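Deoxyribose-phosphate aldolase (Toxoplasma gondii, PDB 4EIV) belongs to the deoxyribose-phosphate aldolase family, whose members are built on a closed eight-stranded beta/alpha (TIM) barrel. Local coordinates at residues Arg68-Glu73 against Pro79-Ile84; Ala46-Ala51 against Val58-Arg63. All blocks are in the same frame, centred on the assembly; numbering follows the deposited sequence.

In the fold
Contacts 1 and 2 fasten neighbouring helices of one barrel, the first to a loop and the second to a strand. Contact 2 lies deeper, its centre about 12 Å from the centre of the chain; buried throughout, it sets helix 41-52 on strand 59-62 through apolar side chains alone. Contact 1, centred about 19 Å out, is also largely buried but reaches a more exposed margin at R71 and A82. It ties helix 67-74 to the loop before strand 85-90 and adds an arginine's hydrogen bonds to a pair of apolar side chains, I70 and V81. Their centres are about 10 Å apart and the two touch: I70 CD1 comes within 3.9 Å of C48 SG, and I84 CG2 within 3.8 Å of A51 O.

Contact 1 of 2, residues Arg68-Glu73 against Pro79-Ile84; sequences RFIRQE and PEVAGI
R71 turns the edge of its guanidinium group to the backbone of residues 81-84, gripping two carbonyl groups at once. The setting is the helix-to-strand half of a beta/alpha barrel unit, where helix 67-74 runs out and a short loop turns the chain back into strand 85-90. NH2 of R71 gives the straighter bond, 2.7 Å to I84 O with an N-H...O angle of 174°, and it arrives in the carbonyl plane. NH1 of R71 reaches V81 O at 3.1 Å along a more bent path, from above the plane of that carbonyl. Both oxygens lie nearly in the guanidinium plane, so the pair of bonds limits rotation of the group. A bend at chi2 (-73°) turns the chain from the helix toward the loop. NH2 also forms a salt bridge with D115, which probably steadies the positive charge and leaves this nitrogen with both a carboxylate and a carbonyl partner.

Beside this polar grip runs a small apolar seam. The CB of V81 is directed toward the helix, and I70, buried against V60, V62 and V86, meets this valine through the CG2 methyls of both residues, 4.4 Å apart. The same V81 methyl, CG2, comes closer still to the helix backbone, 3.8 Å from I70 O.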
ATOM      1  N   ARG A  68     -18.577  -9.413 -23.148  1.00 33.00           N
ATOM      2  CA  ARG A  68     -19.953  -9.809 -22.848  1.00 34.90           C
ATOM      3  C   ARG A  68     -20.017 -11.202 -22.242  1.00 35.07           C
ATOM      4  O   ARG A  68     -20.823 -11.442 -21.334  1.00 36.55           O
ATOM      5  CB  ARG A  68     -20.840  -9.732 -24.093  1.00 36.07           C
ATOM      6  CG  ARG A  68     -22.290 -10.146 -23.842  1.00 40.13           C
ATOM      7  CD  ARG A  68     -23.159  -9.812 -25.027  1.00 42.69           C
ATOM      8  NE  ARG A  68     -23.179  -8.371 -25.225  1.00 46.08           N
ATOM      9  CZ  ARG A  68     -24.062  -7.534 -24.678  1.00 49.31           C
ATOM     10  NH1 ARG A  68     -25.031  -7.987 -23.897  1.00 52.70           N
ATOM     11  NH2 ARG A  68     -23.968  -6.227 -24.919  1.00 49.89           N
ATOM     12  N   PHE A  69     -19.192 -12.119 -22.742  1.00 34.69           N
ATOM     13  CA  PHE A  69     -19.135 -13.466 -22.186  1.00 35.28           C
ATOM     14  C   PHE A  69     -18.881 -13.428 -20.689  1.00 35.19           C
ATOM     15  O   PHE A  69     -19.617 -14.038 -19.911  1.00 36.44           O
ATOM     16  CB  PHE A  69     -18.063 -14.324 -22.859  1.00 35.30           C
ATOM     17  CG  PHE A  69     -17.805 -15.619 -22.141  1.00 36.28           C
ATOM     18  CD1 PHE A  69     -18.766 -16.627 -22.123  1.00 38.20           C
ATOM     19  CD2 PHE A  69     -16.617 -15.822 -21.449  1.00 36.09           C
ATOM     20  CE1 PHE A  69     -18.528 -17.814 -21.451  1.00 39.48           C
ATOM     21  CE2 PHE A  69     -16.375 -17.002 -20.783  1.00 37.78           C
ATOM     22  CZ  PHE A  69     -17.327 -17.999 -20.780  1.00 39.33           C
ATOM     23  N   ILE A  70     -17.861 -12.688 -20.283  1.00 33.72           N
ATOM     24  CA  ILE A  70     -17.531 -12.592 -18.864  1.00 33.68           C
ATOM     25  C   ILE A  70     -18.640 -11.915 -18.039  1.00 34.64           C
ATOM     26  O   ILE A  70     -19.060 -12.431 -16.986  1.00 36.06           O
ATOM     27  CB  ILE A  70     -16.208 -11.819 -18.655  1.00 31.83           C
ATOM     28  CG1 ILE A  70     -15.037 -12.614 -19.230  1.00 31.86           C
ATOM     29  CG2 ILE A  70     -16.013 -11.545 -17.152  1.00 33.28           C
ATOM     30  CD1 ILE A  70     -13.747 -11.793 -19.358  1.00 30.65           C
ATOM     31  N   ARG A  71     -19.130 -10.780 -18.539  1.00 35.26           N
ATOM     32  CA  ARG A  71     -20.091  -9.948 -17.824  1.00 36.79           C
ATOM     33  C   ARG A  71     -21.548 -10.404 -17.795  1.00 39.19           C
ATOM     34  O   ARG A  71     -22.287 -10.058 -16.866  1.00 41.49           O
ATOM     35  CB  ARG A  71     -20.015  -8.509 -18.333  1.00 36.43           C
ATOM     36  CG  ARG A  71     -18.790  -7.770 -17.815  1.00 35.74           C
ATOM     37  CD  ARG A  71     -18.996  -7.440 -16.339  1.00 38.08           C
ATOM     38  NE  ARG A  71     -17.883  -6.738 -15.711  1.00 38.01           N
ATOM     39  CZ  ARG A  71     -17.025  -7.246 -14.817  1.00 36.28           C
ATOM     40  NH1 ARG A  71     -17.101  -8.506 -14.380  1.00 36.21           N
ATOM     41  NH2 ARG A  71     -16.082  -6.458 -14.331  1.00 36.44           N
ATOM     42  N   GLN A  72     -22.005 -11.091 -18.836  0.60 40.13           N
ATOM     43  CA  GLN A  72     -23.408 -11.521 -18.899  0.60 42.07           C
ATOM     44  C   GLN A  72     -23.644 -13.005 -18.727  0.60 42.80           C
ATOM     45  O   GLN A  72     -24.713 -13.405 -18.267  0.60 44.67           O
ATOM     46  CB  GLN A  72     -24.036 -11.140 -20.236  0.60 42.78           C
ATOM     47  CG  GLN A  72     -24.601  -9.749 -20.321  0.60 44.88           C
ATOM     48  CD  GLN A  72     -25.575  -9.631 -21.476  0.60 47.55           C
ATOM     49  OE1 GLN A  72     -25.459 -10.347 -22.479  0.60 48.78           O
ATOM     50  NE2 GLN A  72     -26.545  -8.731 -21.348  0.60 50.08           N
ATOM     51  N   GLU A  73     -22.667 -13.821 -19.149  0.50 41.39           N
ATOM     52  CA  GLU A  73     -22.793 -15.294 -19.163  0.50 42.22           C
ATOM     53  C   GLU A  73     -21.974 -16.059 -18.119  0.50 41.34           C
ATOM     54  O   GLU A  73     -22.551 -16.783 -17.313  0.50 42.52           O
ATOM     55  CB  GLU A  73     -22.469 -15.845 -20.559  0.50 42.37           C
ATOM     56  CG  GLU A  73     -22.672 -17.359 -20.674  0.50 44.82           C
ATOM     57  CD  GLU A  73     -22.505 -17.890 -22.088  0.50 46.51           C
ATOM     58  OE1 GLU A  73     -22.533 -17.088 -23.048  0.50 48.52           O
ATOM     59  OE2 GLU A  73     -22.357 -19.122 -22.242  0.50 49.08           O
ATOM     60  N   PRO A  79     -20.175 -16.570 -10.150  1.00 43.19           N
ATOM     61  CA  PRO A  79     -20.586 -15.222  -9.707  1.00 43.17           C
ATOM     62  C   PRO A  79     -19.453 -14.316  -9.201  1.00 41.83           C
ATOM     63  O   PRO A  79     -19.575 -13.085  -9.246  1.00 42.10           O
ATOM     64  CB  PRO A  79     -21.604 -15.509  -8.589  1.00 45.20           C
ATOM     65  CG  PRO A  79     -21.367 -16.890  -8.192  1.00 45.51           C
ATOM     66  CD  PRO A  79     -20.847 -17.625  -9.371  1.00 45.35           C
ATOM     67  N   GLU A  80     -18.369 -14.925  -8.733  1.00 41.12           N
ATOM     68  CA  GLU A  80     -17.224 -14.186  -8.232  1.00 40.55           C
ATOM     69  C   GLU A  80     -16.573 -13.316  -9.297  1.00 38.48           C
ATOM     70  O   GLU A  80     -15.879 -12.350  -8.966  1.00 37.68           O
ATOM     71  CB  GLU A  80     -16.162 -15.126  -7.627  1.00 40.56           C
ATOM     72  CG  GLU A  80     -15.443 -16.084  -8.588  1.00 42.05           C
ATOM     73  CD  GLU A  80     -16.187 -17.388  -8.880  1.00 44.54           C
ATOM     74  OE1 GLU A  80     -17.403 -17.508  -8.562  1.00 45.69           O
ATOM     75  OE2 GLU A  80     -15.530 -18.303  -9.446  1.00 45.43           O
ATOM     76  N   VAL A  81     -16.791 -13.643 -10.575  1.00 38.21           N
ATOM     77  CA  VAL A  81     -16.169 -12.869 -11.650  1.00 36.54           C
ATOM     78  C   VAL A  81     -16.678 -11.418 -11.720  1.00 36.32           C
ATOM     79  O   VAL A  81     -16.017 -10.554 -12.299  1.00 35.75           O
ATOM     80  CB  VAL A  81     -16.229 -13.559 -13.036  1.00 36.49           C
ATOM     81  CG1 VAL A  81     -15.595 -14.954 -12.965  1.00 38.04           C
ATOM     82  CG2 VAL A  81     -17.633 -13.593 -13.616  1.00 38.90           C
ATOM     83  N   ALA A  82     -17.831 -11.148 -11.114  1.00 37.68           N
ATOM     84  CA  ALA A  82     -18.348  -9.781 -11.040  1.00 37.98           C
ATOM     85  C   ALA A  82     -17.375  -8.889 -10.254  1.00 37.59           C
ATOM     86  O   ALA A  82     -17.347  -7.674 -10.440  1.00 38.36           O
ATOM     87  CB  ALA A  82     -19.720  -9.771 -10.379  1.00 39.70           C
ATOM     88  N   GLY A  83     -16.563  -9.516  -9.406  1.00 37.45           N
ATOM     89  CA  GLY A  83     -15.619  -8.817  -8.532  1.00 37.07           C
ATOM     90  C   GLY A  83     -14.234  -8.515  -9.064  1.00 35.97           C
ATOM     91  O   GLY A  83     -13.373  -8.071  -8.304  1.00 37.17           O
ATOM     92  N   ILE A  84     -13.987  -8.816 -10.333  1.00 34.50           N
ATOM     93  CA  ILE A  84     -12.742  -8.401 -10.985  1.00 32.87           C
ATOM     94  C   ILE A  84     -13.136  -7.477 -12.125  1.00 32.49           C
ATOM     95  O   ILE A  84     -14.260  -7.540 -12.625  1.00 33.27           O
ATOM     96  CB  ILE A  84     -11.887  -9.565 -11.526  1.00 31.95           C
ATOM     97  CG1 ILE A  84     -12.632 -10.383 -12.594  1.00 32.11           C
ATOM     98  CG2 ILE A  84     -11.406 -10.444 -10.373  1.00 33.11           C
ATOM     99  CD1 ILE A  84     -11.762 -11.459 -13.272  1.00 32.36           C
TER

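Contact 2 of 2, residues Ala46-Ala51 against Val58-Arg63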
ATOM      1  N   ALA A  46     -11.453 -20.310 -17.367  1.00 35.07           N
ATOM      2  CA  ALA A  46     -10.428 -20.885 -16.484  1.00 35.09           C
ATOM      3  C   ALA A  46      -9.559 -19.797 -15.849  1.00 33.72           C
ATOM      4  O   ALA A  46      -9.278 -19.811 -14.655  1.00 34.24           O
ATOM      5  CB  ALA A  46      -9.561 -21.894 -17.245  1.00 36.08           C
ATOM      6  N   VAL A  47      -9.160 -18.834 -16.659  1.00 32.97           N
ATOM      7  CA  VAL A  47      -8.343 -17.730 -16.178  1.00 31.67           C
ATOM      8  C   VAL A  47      -9.132 -16.884 -15.179  1.00 31.20           C
ATOM      9  O   VAL A  47      -8.623 -16.521 -14.114  1.00 30.90           O
ATOM     10  CB  VAL A  47      -7.867 -16.869 -17.365  1.00 31.34           C
ATOM     11  CG1 VAL A  47      -7.298 -15.563 -16.890  1.00 32.32           C
ATOM     12  CG2 VAL A  47      -6.862 -17.652 -18.205  1.00 32.71           C
ATOM     13  N   CYS A  48     -10.375 -16.568 -15.529  1.00 32.03           N
ATOM     14  CA  CYS A  48     -11.228 -15.741 -14.679  1.00 32.39           C
ATOM     15  C   CYS A  48     -11.505 -16.337 -13.309  1.00 33.32           C
ATOM     16  O   CYS A  48     -11.582 -15.611 -12.326  1.00 32.95           O
ATOM     17  CB  CYS A  48     -12.557 -15.423 -15.367  1.00 33.07           C
ATOM     18  SG  CYS A  48     -12.398 -14.220 -16.689  1.00 33.43           S
ATOM     19  N   LYS A  49     -11.655 -17.655 -13.250  0.50 34.36           N
ATOM     20  CA  LYS A  49     -11.921 -18.324 -11.984  0.50 35.47           C
ATOM     21  C   LYS A  49     -10.769 -18.164 -11.000  0.50 34.52           C
ATOM     22  O   LYS A  49     -10.998 -17.902  -9.818  0.50 35.14           O
ATOM     23  CB  LYS A  49     -12.255 -19.789 -12.234  0.50 37.12           C
ATOM     24  CG  LYS A  49     -13.645 -19.948 -12.827  0.50 39.61           C
ATOM     25  CD  LYS A  49     -13.911 -21.340 -13.359  0.50 41.68           C
ATOM     26  CE  LYS A  49     -15.250 -21.398 -14.080  0.50 43.44           C
ATOM     27  NZ  LYS A  49     -15.494 -22.714 -14.738  0.50 46.69           N
ATOM     28  N   ILE A  50      -9.535 -18.299 -11.484  1.00 33.71           N
ATOM     29  CA  ILE A  50      -8.352 -18.123 -10.620  1.00 32.68           C
ATOM     30  C   ILE A  50      -8.156 -16.621 -10.305  1.00 31.18           C
ATOM     31  O   ILE A  50      -7.816 -16.258  -9.188  1.00 31.24           O
ATOM     32  CB  ILE A  50      -7.080 -18.756 -11.207  1.00 32.81           C
ATOM     33  CG1 ILE A  50      -7.311 -20.248 -11.468  1.00 35.75           C
ATOM     34  CG2 ILE A  50      -5.881 -18.510 -10.281  1.00 32.93           C
ATOM     35  CD1 ILE A  50      -7.734 -21.053 -10.253  1.00 39.93           C
ATOM     36  N   ALA A  51      -8.422 -15.755 -11.278  1.00 30.41           N
ATOM     37  CA  ALA A  51      -8.353 -14.309 -11.056  1.00 29.53           C
ATOM     38  C   ALA A  51      -9.309 -13.839  -9.950  1.00 30.46           C
ATOM     39  O   ALA A  51      -8.932 -13.059  -9.078  1.00 29.98           O
ATOM     40  CB  ALA A  51      -8.679 -13.553 -12.367  1.00 29.54           C
ATOM     41  N   VAL A  58      -6.853  -7.595  -9.572  1.00 26.05           N
ATOM     42  CA  VAL A  58      -7.529  -6.398 -10.077  1.00 25.93           C
ATOM     43  C   VAL A  58      -8.470  -6.711 -11.254  1.00 26.93           C
ATOM     44  O   VAL A  58      -9.595  -6.251 -11.295  1.00 28.33           O
ATOM     45  CB  VAL A  58      -6.511  -5.311 -10.533  1.00 25.49           C
ATOM     46  CG1 VAL A  58      -7.239  -4.069 -11.000  1.00 27.24           C
ATOM     47  CG2 VAL A  58      -5.531  -4.968  -9.388  1.00 26.68           C
ATOM     48  N   GLY A  59      -7.981  -7.455 -12.228  1.00 26.93           N
ATOM     49  CA  GLY A  59      -8.757  -7.711 -13.419  1.00 27.70           C
ATOM     50  C   GLY A  59      -8.147  -8.669 -14.404  1.00 26.39           C
ATOM     51  O   GLY A  59      -7.115  -9.313 -14.146  1.00 25.91           O
ATOM     52  N   VAL A  60      -8.867  -8.811 -15.518  1.00 26.86           N
ATOM     53  CA  VAL A  60      -8.484  -9.666 -16.624  1.00 26.73           C
ATOM     54  C   VAL A  60      -8.490  -8.816 -17.885  1.00 26.70           C
ATOM     55  O   VAL A  60      -9.365  -7.957 -18.052  1.00 28.37           O
ATOM     56  CB  VAL A  60      -9.444 -10.891 -16.768  1.00 27.68           C
ATOM     57  CG1 VAL A  60     -10.898 -10.451 -16.998  1.00 29.27           C
ATOM     58  CG2 VAL A  60      -8.955 -11.851 -17.849  1.00 28.76           C
ATOM     59  N   SER A  61      -7.493  -9.044 -18.736  1.00 26.61           N
ATOM     60  CA  SER A  61      -7.381  -8.403 -20.029  1.00 26.92           C
ATOM     61  C   SER A  61      -7.812  -9.367 -21.117  1.00 25.76           C
ATOM     62  O   SER A  61      -7.229 -10.436 -21.266  1.00 26.45           O
ATOM     63  CB  SER A  61      -5.947  -7.947 -20.326  1.00 27.17           C
ATOM     64  OG  SER A  61      -5.498  -6.970 -19.398  1.00 28.24           O
ATOM     65  N   VAL A  62      -8.823  -8.979 -21.878  1.00 26.69           N
ATOM     66  CA  VAL A  62      -9.291  -9.786 -23.006  1.00 26.89           C
ATOM     67  C   VAL A  62      -9.538  -8.913 -24.216  1.00 26.94           C
ATOM     68  O   VAL A  62      -9.646  -7.698 -24.104  1.00 26.43           O
ATOM     69  CB  VAL A  62     -10.633 -10.525 -22.677  1.00 27.81           C
ATOM     70  CG1 VAL A  62     -10.419 -11.601 -21.608  1.00 29.61           C
ATOM     71  CG2 VAL A  62     -11.690  -9.526 -22.260  1.00 28.13           C
ATOM     72  N   ARG A  63      -9.674  -9.542 -25.382  1.00 27.31           N
ATOM     73  CA  ARG A  63     -10.113  -8.812 -26.571  1.00 27.87           C
ATOM     74  C   ARG A  63     -11.604  -8.471 -26.381  1.00 28.38           C
ATOM     75  O   ARG A  63     -12.313  -9.133 -25.595  1.00 28.96           O
ATOM     76  CB  ARG A  63      -9.964  -9.639 -27.849  1.00 28.89           C
ATOM     77  CG  ARG A  63      -8.600 -10.170 -28.126  1.00 29.53           C
ATOM     78  CD  ARG A  63      -7.512  -9.100 -28.307  1.00 27.91           C
ATOM     79  NE  ARG A  63      -6.392  -9.854 -28.825  1.00 27.34           N
ATOM     80  CZ  ARG A  63      -6.202 -10.151 -30.120  1.00 26.98           C
ATOM     81  NH1 ARG A  63      -6.929  -9.568 -31.065  1.00 28.83           N
ATOM     82  NH2 ARG A  63      -5.238 -10.984 -30.464  1.00 27.30           N
TER
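V60 meets helix 41-52 with both of its methyl groups, each against a different residue. The contact between these segments is wholly apolar, with no hydrogen bond crossing it. One part is aliphatic: CG2 of V60 lies 4.2 Å from CG1 of V47, the two valines crossing at an angle. The other is methyl to sulfur, with C48 SG 4.1 Å from V60 CG1. Torsions explain the division. In V60, chi1 of 59° sets CG1 between the backbone N and the carbonyl carbon, while CG2 lies anti to N, and the branches part toward the two helix residues.

These residues belong to the right-handed beta-alpha-beta unit formed by strand 30-34, helix 41-52 and strand 59-62, the repeating element of the TIM barrel. V32 of the first strand touches V47, A51 and V60, so the helix packs over both strands that it connects. C48 and V60 also touch I70 of helix 67-74.

Hydrogen bonding is left to the backbone and to neighbours. G59 pairs with V32 and V60 with K85, knitting strand 59-62 into the parallel sheet on both sides, and the hydroxyl of S61 is hydrogen-bonded to OE2 of E118.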